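Local coordinates for MlnE (Bacillus amyloliquefaciens subsp. plantarum, PDB 5D2E), which probably uses NADPH to reduce keto groups of polyketide intermediates, as the N-terminal B-type ketoreductase of the macrolactin assembly line, at residues 268-282 with 290-304. Sequence-based numbering, arbitrary orientation.
Sequences FSVKKNGVYLITGGA and AEYLAKQAEVKLILT. With NAP (NADP nicotinamide-adenine-dinucleotide phosphate), chain B.
I278 drives its CD1 methyl into the helix 284-296, 3.6 Å from CB of A290. The small alanine lets the helix come close over the strand here, while Y276 and I278 of strand 275-279 and L301 and L303 of strand 300-304 turn their branched or aromatic side chains to this helical side. V270 fills the neighbouring corner: its CG1 meets CD2 of L293 and also lies 3.5 Å above one face of the Y276 ring, towards its rim. CG of Y276 lies anti to the carbonyl carbon (chi1 -52°), which carries CE2 to 3.6 Å from CG1 of V299, and its OH accepts the backbone N-H of K271; tyrosine thus combines an apolar flank with a polar tip that anchors the loop. Q296, extended beyond CG, accepts the N-H of V270 on OE1 at 3.0 Å and so ties segment 290-304 to the loop that leads into strand 275-279.

The two strands run parallel, bonded alternately from K300 N to G274 O through to T304 N and I278 O. Together with the helix they form the opening beta-alpha-beta unit of the cofactor-binding Rossmann fold of the KR domain. On the other side of the strands V275 CG1 meets I302 CD1 at 3.7 Å, and F351 of helix 337-351 covers both residues. Strand 275-279 ends in a type II turn at the cofactor: G280, with positive phi, lies beside NADP, and G281, with no side chain, lets its CA lie 3.9 Å from CB of L303.

The opposite end is looser and faces solvent. The turn K271-G274 is pinned by N273 N to E298 O, but K272 NZ and E298 OE1 form only a long salt bridge, 3.9 Å, and a water bridges N273 O and NZ of K300, whose side chain bends repeatedly to get there.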
loop_
_atom_site.group_PDB
_atom_site.type_symbol
_atom_site.label_atom_id
_atom_site.label_comp_id
_atom_site.label_asym_id
_atom_site.label_seq_id
_atom_site.Cartn_x
_atom_site.Cartn_y
_atom_site.Cartn_z
ATOM N N PHE A 268 19.700 -8.692 14.716
ATOM C CA PHE A 268 20.142 -7.790 13.642
ATOM C C PHE A 268 21.141 -6.690 14.030
ATOM O O PHE A 268 20.990 -6.000 15.040
ATOM C CB PHE A 268 18.890 -7.072 13.048
ATOM C CG PHE A 268 19.235 -6.003 12.043
ATOM C CD1 PHE A 268 19.530 -6.337 10.743
ATOM C CD2 PHE A 268 19.327 -4.678 12.429
ATOM C CE1 PHE A 268 19.881 -5.356 9.827
ATOM C CE2 PHE A 268 19.692 -3.695 11.517
ATOM C CZ PHE A 268 19.971 -4.035 10.223
ATOM N N SER A 269 22.112 -6.475 13.161
ATOM C CA SER A 269 23.034 -5.357 13.297
ATOM C C SER A 269 23.602 -4.990 11.960
ATOM O O SER A 269 23.835 -5.853 11.096
ATOM C CB SER A 269 24.237 -5.685 14.186
ATOM O OG SER A 269 25.000 -4.479 14.355
ATOM N N VAL A 270 23.826 -3.691 11.775
ATOM C CA VAL A 270 24.648 -3.246 10.665
ATOM C C VAL A 270 26.089 -3.666 10.973
ATOM O O VAL A 270 26.394 -4.021 12.102
ATOM C CB VAL A 270 24.522 -1.732 10.440
ATOM C CG1 VAL A 270 23.193 -1.451 9.744
ATOM C CG2 VAL A 270 24.654 -0.991 11.754
ATOM N N LYS A 271 26.913 -3.653 9.933
ATOM C CA LYS A 271 28.253 -4.200 9.955
ATOM C C LYS A 271 29.252 -3.067 9.922
ATOM O O LYS A 271 29.068 -2.068 9.203
ATOM C CB LYS A 271 28.582 -4.983 8.659
ATOM C CG LYS A 271 27.686 -6.100 8.202
ATOM C CD LYS A 271 27.936 -6.283 6.671
ATOM C CE LYS A 271 27.628 -7.688 6.136
ATOM N NZ LYS A 271 26.558 -8.422 6.890
ATOM N N LYS A 272 30.384 -3.296 10.577
ATOM C CA LYS A 272 31.506 -2.411 10.462
ATOM C C LYS A 272 31.877 -2.202 9.001
ATOM O O LYS A 272 31.922 -3.146 8.226
ATOM C CB LYS A 272 32.690 -3.002 11.226
ATOM C CG LYS A 272 33.937 -2.168 11.036
ATOM C CD LYS A 272 34.981 -2.461 12.114
ATOM C CE LYS A 272 36.357 -2.038 11.626
ATOM N NZ LYS A 272 36.963 -1.063 12.567
ATOM N N ASN A 273 32.048 -0.930 8.627
ATOM C CA ASN A 273 32.277 -0.485 7.269
ATOM C C ASN A 273 31.101 -0.700 6.270
ATOM O O ASN A 273 31.295 -0.520 5.054
ATOM C CB ASN A 273 33.561 -1.069 6.716
ATOM C CG ASN A 273 34.774 -0.600 7.529
ATOM O OD1 ASN A 273 34.659 0.309 8.383
ATOM N ND2 ASN A 273 35.918 -1.228 7.301
ATOM N N GLY A 274 29.955 -1.136 6.772
ATOM C CA GLY A 274 28.764 -1.259 5.904
ATOM C C GLY A 274 28.342 0.135 5.369
ATOM O O GLY A 274 28.576 1.150 6.044
ATOM N N VAL A 275 27.812 0.180 4.145
ATOM C CA VAL A 275 27.338 1.387 3.517
ATOM C C VAL A 275 25.815 1.311 3.429
ATOM O O VAL A 275 25.290 0.334 2.856
ATOM C CB VAL A 275 27.906 1.512 2.118
ATOM C CG1 VAL A 275 27.555 2.832 1.520
ATOM C CG2 VAL A 275 29.424 1.310 2.125
ATOM N N TYR A 276 25.130 2.297 4.053
ATOM C CA TYR A 276 23.659 2.351 4.172
ATOM C C TYR A 276 23.029 3.634 3.654
ATOM O O TYR A 276 23.539 4.724 3.865
ATOM C CB TYR A 276 23.234 2.059 5.612
ATOM C CG TYR A 276 23.900 0.747 6.075
ATOM C CD1 TYR A 276 23.361 -0.486 5.757
ATOM C CD2 TYR A 276 25.107 0.766 6.786
ATOM C CE1 TYR A 276 23.982 -1.640 6.153
ATOM C CE2 TYR A 276 25.730 -0.390 7.194
ATOM C CZ TYR A 276 25.185 -1.592 6.854
ATOM O OH TYR A 276 25.826 -2.760 7.236
ATOM N N LEU A 277 21.949 3.492 2.896
ATOM C CA LEU A 277 21.196 4.630 2.345
ATOM C C LEU A 277 19.914 4.754 3.099
ATOM O O LEU A 277 19.192 3.792 3.234
ATOM C CB LEU A 277 20.877 4.391 0.893
ATOM C CG LEU A 277 19.895 5.322 0.154
ATOM C CD1 LEU A 277 20.435 6.746 0.199
ATOM C CD2 LEU A 277 19.739 4.854 -1.279
ATOM N N ILE A 278 19.618 5.954 3.579
ATOM C CA ILE A 278 18.353 6.237 4.182
ATOM C C ILE A 278 17.723 7.334 3.391
ATOM O O ILE A 278 18.184 8.499 3.405
ATOM C CB ILE A 278 18.510 6.672 5.616
ATOM C CG1 ILE A 278 19.359 5.647 6.361
ATOM C CG2 ILE A 278 17.178 6.794 6.312
ATOM C CD1 ILE A 278 19.538 5.930 7.847
ATOM N N THR A 279 16.645 6.982 2.714
ATOM C CA THR A 279 15.867 7.978 2.001
ATOM C C THR A 279 14.958 8.679 3.000
ATOM O O THR A 279 14.537 8.084 4.034
ATOM C CB THR A 279 14.995 7.367 0.865
ATOM O OG1 THR A 279 13.948 6.589 1.424
ATOM C CG2 THR A 279 15.843 6.610 -0.143
ATOM N N GLY A 280 14.700 9.963 2.762
ATOM C CA GLY A 280 14.092 10.783 3.829
ATOM C C GLY A 280 14.953 10.802 5.090
ATOM O O GLY A 280 14.440 10.963 6.208
ATOM N N GLY A 281 16.266 10.712 4.863
ATOM C CA GLY A 281 17.280 10.536 5.897
ATOM C C GLY A 281 17.473 11.732 6.813
ATOM O O GLY A 281 17.959 11.555 7.915
ATOM N N ALA A 282 17.057 12.920 6.369
ATOM C CA ALA A 282 17.063 14.096 7.256
ATOM C C ALA A 282 15.698 14.339 7.962
ATOM O O ALA A 282 15.610 15.236 8.771
ATOM C CB ALA A 282 17.474 15.326 6.489
ATOM N N ALA A 290 19.025 6.813 11.493
ATOM C CA ALA A 290 20.455 7.012 11.172
ATOM C C ALA A 290 21.296 7.013 12.477
ATOM O O ALA A 290 22.337 6.367 12.539
ATOM C CB ALA A 290 20.702 8.283 10.382
ATOM N N GLU A 291 20.815 7.671 13.513
ATOM C CA GLU A 291 21.558 7.689 14.777
ATOM C C GLU A 291 21.615 6.272 15.362
ATOM O O GLU A 291 22.639 5.844 15.882
ATOM C CB GLU A 291 20.898 8.540 15.852
ATOM C CG GLU A 291 20.758 10.013 15.604
ATOM C CD GLU A 291 20.145 10.697 16.828
ATOM O OE1 GLU A 291 19.026 10.307 17.308
ATOM O OE2 GLU A 291 20.816 11.623 17.294
ATOM N N TYR A 292 20.487 5.569 15.320
ATOM C CA TYR A 292 20.414 4.199 15.795
ATOM C C TYR A 292 21.436 3.300 15.129
ATOM O O TYR A 292 22.178 2.528 15.821
ATOM C CB TYR A 292 19.012 3.658 15.567
ATOM C CG TYR A 292 18.809 2.233 16.064
ATOM C CD1 TYR A 292 18.653 1.974 17.421
ATOM C CD2 TYR A 292 18.778 1.170 15.186
ATOM C CE1 TYR A 292 18.457 0.703 17.891
ATOM C CE2 TYR A 292 18.565 -0.125 15.662
ATOM C CZ TYR A 292 18.395 -0.342 17.013
ATOM O OH TYR A 292 18.212 -1.627 17.519
ATOM N N LEU A 293 21.547 3.436 13.816
ATOM C CA LEU A 293 22.502 2.610 13.033
ATOM C C LEU A 293 23.980 3.019 13.280
ATOM O O LEU A 293 24.882 2.184 13.305
ATOM C CB LEU A 293 22.239 2.731 11.565
ATOM C CG LEU A 293 20.893 2.168 11.023
ATOM C CD1 LEU A 293 20.960 2.049 9.501
ATOM C CD2 LEU A 293 20.566 0.833 11.672
ATOM N N ALA A 294 24.212 4.312 13.406
ATOM C CA ALA A 294 25.546 4.831 13.753
ATOM C C ALA A 294 26.035 4.314 15.111
ATOM O O ALA A 294 27.218 4.082 15.276
ATOM C CB ALA A 294 25.520 6.344 13.748
ATOM N N LYS A 295 25.122 4.069 16.051
ATOM C CA LYS A 295 25.494 3.530 17.309
ATOM C C LYS A 295 25.794 2.034 17.301
ATOM O O LYS A 295 26.471 1.550 18.181
ATOM C CB LYS A 295 24.414 3.825 18.281
ATOM C CG LYS A 295 24.288 5.303 18.512
ATOM C CD LYS A 295 23.216 5.511 19.554
ATOM C CE LYS A 295 22.704 6.917 19.484
ATOM N NZ LYS A 295 21.592 6.979 20.439
ATOM N N GLN A 296 25.339 1.310 16.294
ATOM C CA GLN A 296 25.602 -0.127 16.227
ATOM C C GLN A 296 26.994 -0.444 15.730
ATOM O O GLN A 296 27.531 -1.478 16.038
ATOM C CB GLN A 296 24.580 -0.822 15.295
ATOM C CG GLN A 296 23.219 -1.007 15.935
ATOM C CD GLN A 296 22.240 -1.869 15.081
ATOM O OE1 GLN A 296 22.450 -2.108 13.892
ATOM N NE2 GLN A 296 21.174 -2.328 15.710
ATOM N N ALA A 297 27.576 0.399 14.911
ATOM C CA ALA A 297 28.829 0.043 14.307
ATOM C C ALA A 297 29.333 1.247 13.596
ATOM O O ALA A 297 28.587 2.200 13.378
ATOM C CB ALA A 297 28.648 -1.116 13.332
ATOM N N GLU A 298 30.601 1.216 13.229
ATOM C CA GLU A 298 31.191 2.276 12.442
ATOM C C GLU A 298 30.838 2.109 11.007
ATOM O O GLU A 298 31.481 1.346 10.251
ATOM C CB GLU A 298 32.711 2.329 12.615
ATOM C CG GLU A 298 33.122 2.767 14.018
ATOM C CD GLU A 298 34.644 2.690 14.233
ATOM O OE1 GLU A 298 35.398 2.404 13.264
ATOM O OE2 GLU A 298 35.077 2.925 15.379
ATOM N N VAL A 299 29.779 2.814 10.614
ATOM C CA VAL A 299 29.277 2.702 9.265
ATOM C C VAL A 299 29.467 3.921 8.440
ATOM O O VAL A 299 29.911 4.961 8.936
ATOM C CB VAL A 299 27.776 2.367 9.282
ATOM C CG1 VAL A 299 27.564 1.050 10.002
ATOM C CG2 VAL A 299 26.933 3.429 9.974
ATOM N N LYS A 300 29.145 3.777 7.158
ATOM C CA LYS A 300 28.992 4.879 6.235
ATOM C C LYS A 300 27.503 5.096 5.916
ATOM O O LYS A 300 26.837 4.153 5.472
ATOM C CB LYS A 300 29.688 4.571 4.920
ATOM C CG LYS A 300 31.061 3.930 5.180
ATOM C CD LYS A 300 32.172 4.914 4.989
ATOM C CE LYS A 300 33.408 4.159 4.477
ATOM N NZ LYS A 300 33.806 3.230 5.561
ATOM N N LEU A 301 26.986 6.306 6.173
ATOM C CA LEU A 301 25.566 6.595 5.950
ATOM C C LEU A 301 25.372 7.622 4.868
ATOM O O LEU A 301 26.040 8.668 4.884
ATOM C CB LEU A 301 24.994 7.134 7.234
ATOM C CG LEU A 301 24.942 6.144 8.363
ATOM C CD1 LEU A 301 24.545 6.745 9.704
ATOM C CD2 LEU A 301 24.026 5.020 8.023
ATOM N N ILE A 302 24.443 7.388 3.941
ATOM C CA ILE A 302 24.046 8.436 2.972
ATOM C C ILE A 302 22.599 8.773 3.221
ATOM O O ILE A 302 21.771 7.872 3.252
ATOM C CB ILE A 302 24.203 7.953 1.568
ATOM C CG1 ILE A 302 25.655 7.570 1.305
ATOM C CG2 ILE A 302 23.700 9.005 0.571
ATOM C CD1 ILE A 302 25.992 6.138 1.641
ATOM N N LEU A 303 22.325 10.021 3.606
ATOM C CA LEU A 303 20.947 10.500 3.908
ATOM C C LEU A 303 20.533 11.240 2.676
ATOM O O LEU A 303 21.351 12.021 2.125
ATOM C CB LEU A 303 20.971 11.490 5.070
ATOM C CG LEU A 303 21.640 11.096 6.401
ATOM C CD1 LEU A 303 21.402 12.076 7.537
ATOM C CD2 LEU A 303 21.196 9.705 6.832
ATOM N N THR A 304 19.308 10.961 2.180
ATOM C CA THR A 304 18.819 11.581 0.972
ATOM C C THR A 304 17.459 12.174 1.224
ATOM O O THR A 304 16.632 11.618 1.950
ATOM C CB THR A 304 18.828 10.614 -0.244
ATOM O OG1 THR A 304 20.154 10.134 -0.439
ATOM C CG2 THR A 304 18.504 11.326 -1.444
HETATM P PA NAP B . 9.209 13.400 7.551
HETATM O O1A NAP B . 10.019 13.972 8.745
HETATM O O2A NAP B . 8.447 14.280 6.576
HETATM O O5B NAP B . 10.342 12.654 6.686
HETATM C C5B NAP B . 10.025 12.195 5.379
HETATM C C4B NAP B . 11.168 12.701 4.535
HETATM O O4B NAP B . 10.931 12.273 3.177
HETATM C C3B NAP B . 11.300 14.248 4.470
HETATM O O3B NAP B . 12.499 14.678 5.122
HETATM C C2B NAP B . 11.394 14.558 2.967
HETATM O O2B NAP B . 12.404 15.492 2.703
HETATM C C1B NAP B . 11.650 13.162 2.351
HETATM N N9A NAP B . 11.129 12.994 1.001
HETATM C C8A NAP B . 9.826 13.184 0.559
HETATM N N7A NAP B . 9.732 12.983 -0.802
HETATM C C5A NAP B . 10.953 12.587 -1.214
HETATM C C6A NAP B . 11.548 12.226 -2.481
HETATM N N6A NAP B . 10.729 12.195 -3.583
HETATM N N1A NAP B . 12.930 11.959 -2.521
HETATM C C2A NAP B . 13.668 12.003 -1.396
HETATM N N3A NAP B . 13.171 12.337 -0.173
HETATM C C4A NAP B . 11.875 12.633 -0.030
HETATM O O3 NAP B . 8.185 12.237 8.060
HETATM P PN NAP B . 8.477 11.109 9.189
HETATM O O1N NAP B . 7.516 11.288 10.351
HETATM O O2N NAP B . 9.977 10.996 9.275
HETATM O O5D NAP B . 8.022 9.707 8.524
HETATM C C5D NAP B . 9.014 9.065 7.671
HETATM C C4D NAP B . 8.445 7.829 6.960
HETATM O O4D NAP B . 7.803 6.938 7.861
HETATM C C3D NAP B . 7.375 8.271 5.954
HETATM O O3D NAP B . 7.558 7.552 4.747
HETATM C C2D NAP B . 6.051 7.959 6.627
HETATM O O2D NAP B . 4.980 7.725 5.669
HETATM C C1D NAP B . 6.388 6.758 7.557
HETATM N N1N NAP B . 5.483 6.757 8.734
HETATM C C2N NAP B . 5.635 7.675 9.758
HETATM C C3N NAP B . 4.805 7.730 10.892
HETATM C C7N NAP B . 5.015 8.765 12.034
HETATM O O7N NAP B . 4.224 8.823 12.979
HETATM N N7N NAP B . 6.053 9.612 12.070
HETATM C C4N NAP B . 3.746 6.813 10.950
HETATM C C5N NAP B . 3.565 5.912 9.892
HETATM C C6N NAP B . 4.455 5.880 8.802
HETATM P P2B NAP B . 12.436 16.469 1.381
HETATM O O1X NAP B . 11.169 17.313 1.359
HETATM O O2X NAP B . 13.757 17.290 1.530
HETATM O O3X NAP B . 12.472 15.540 0.199
HETATM O O HOH W 1 33.205 0.938 3.723
#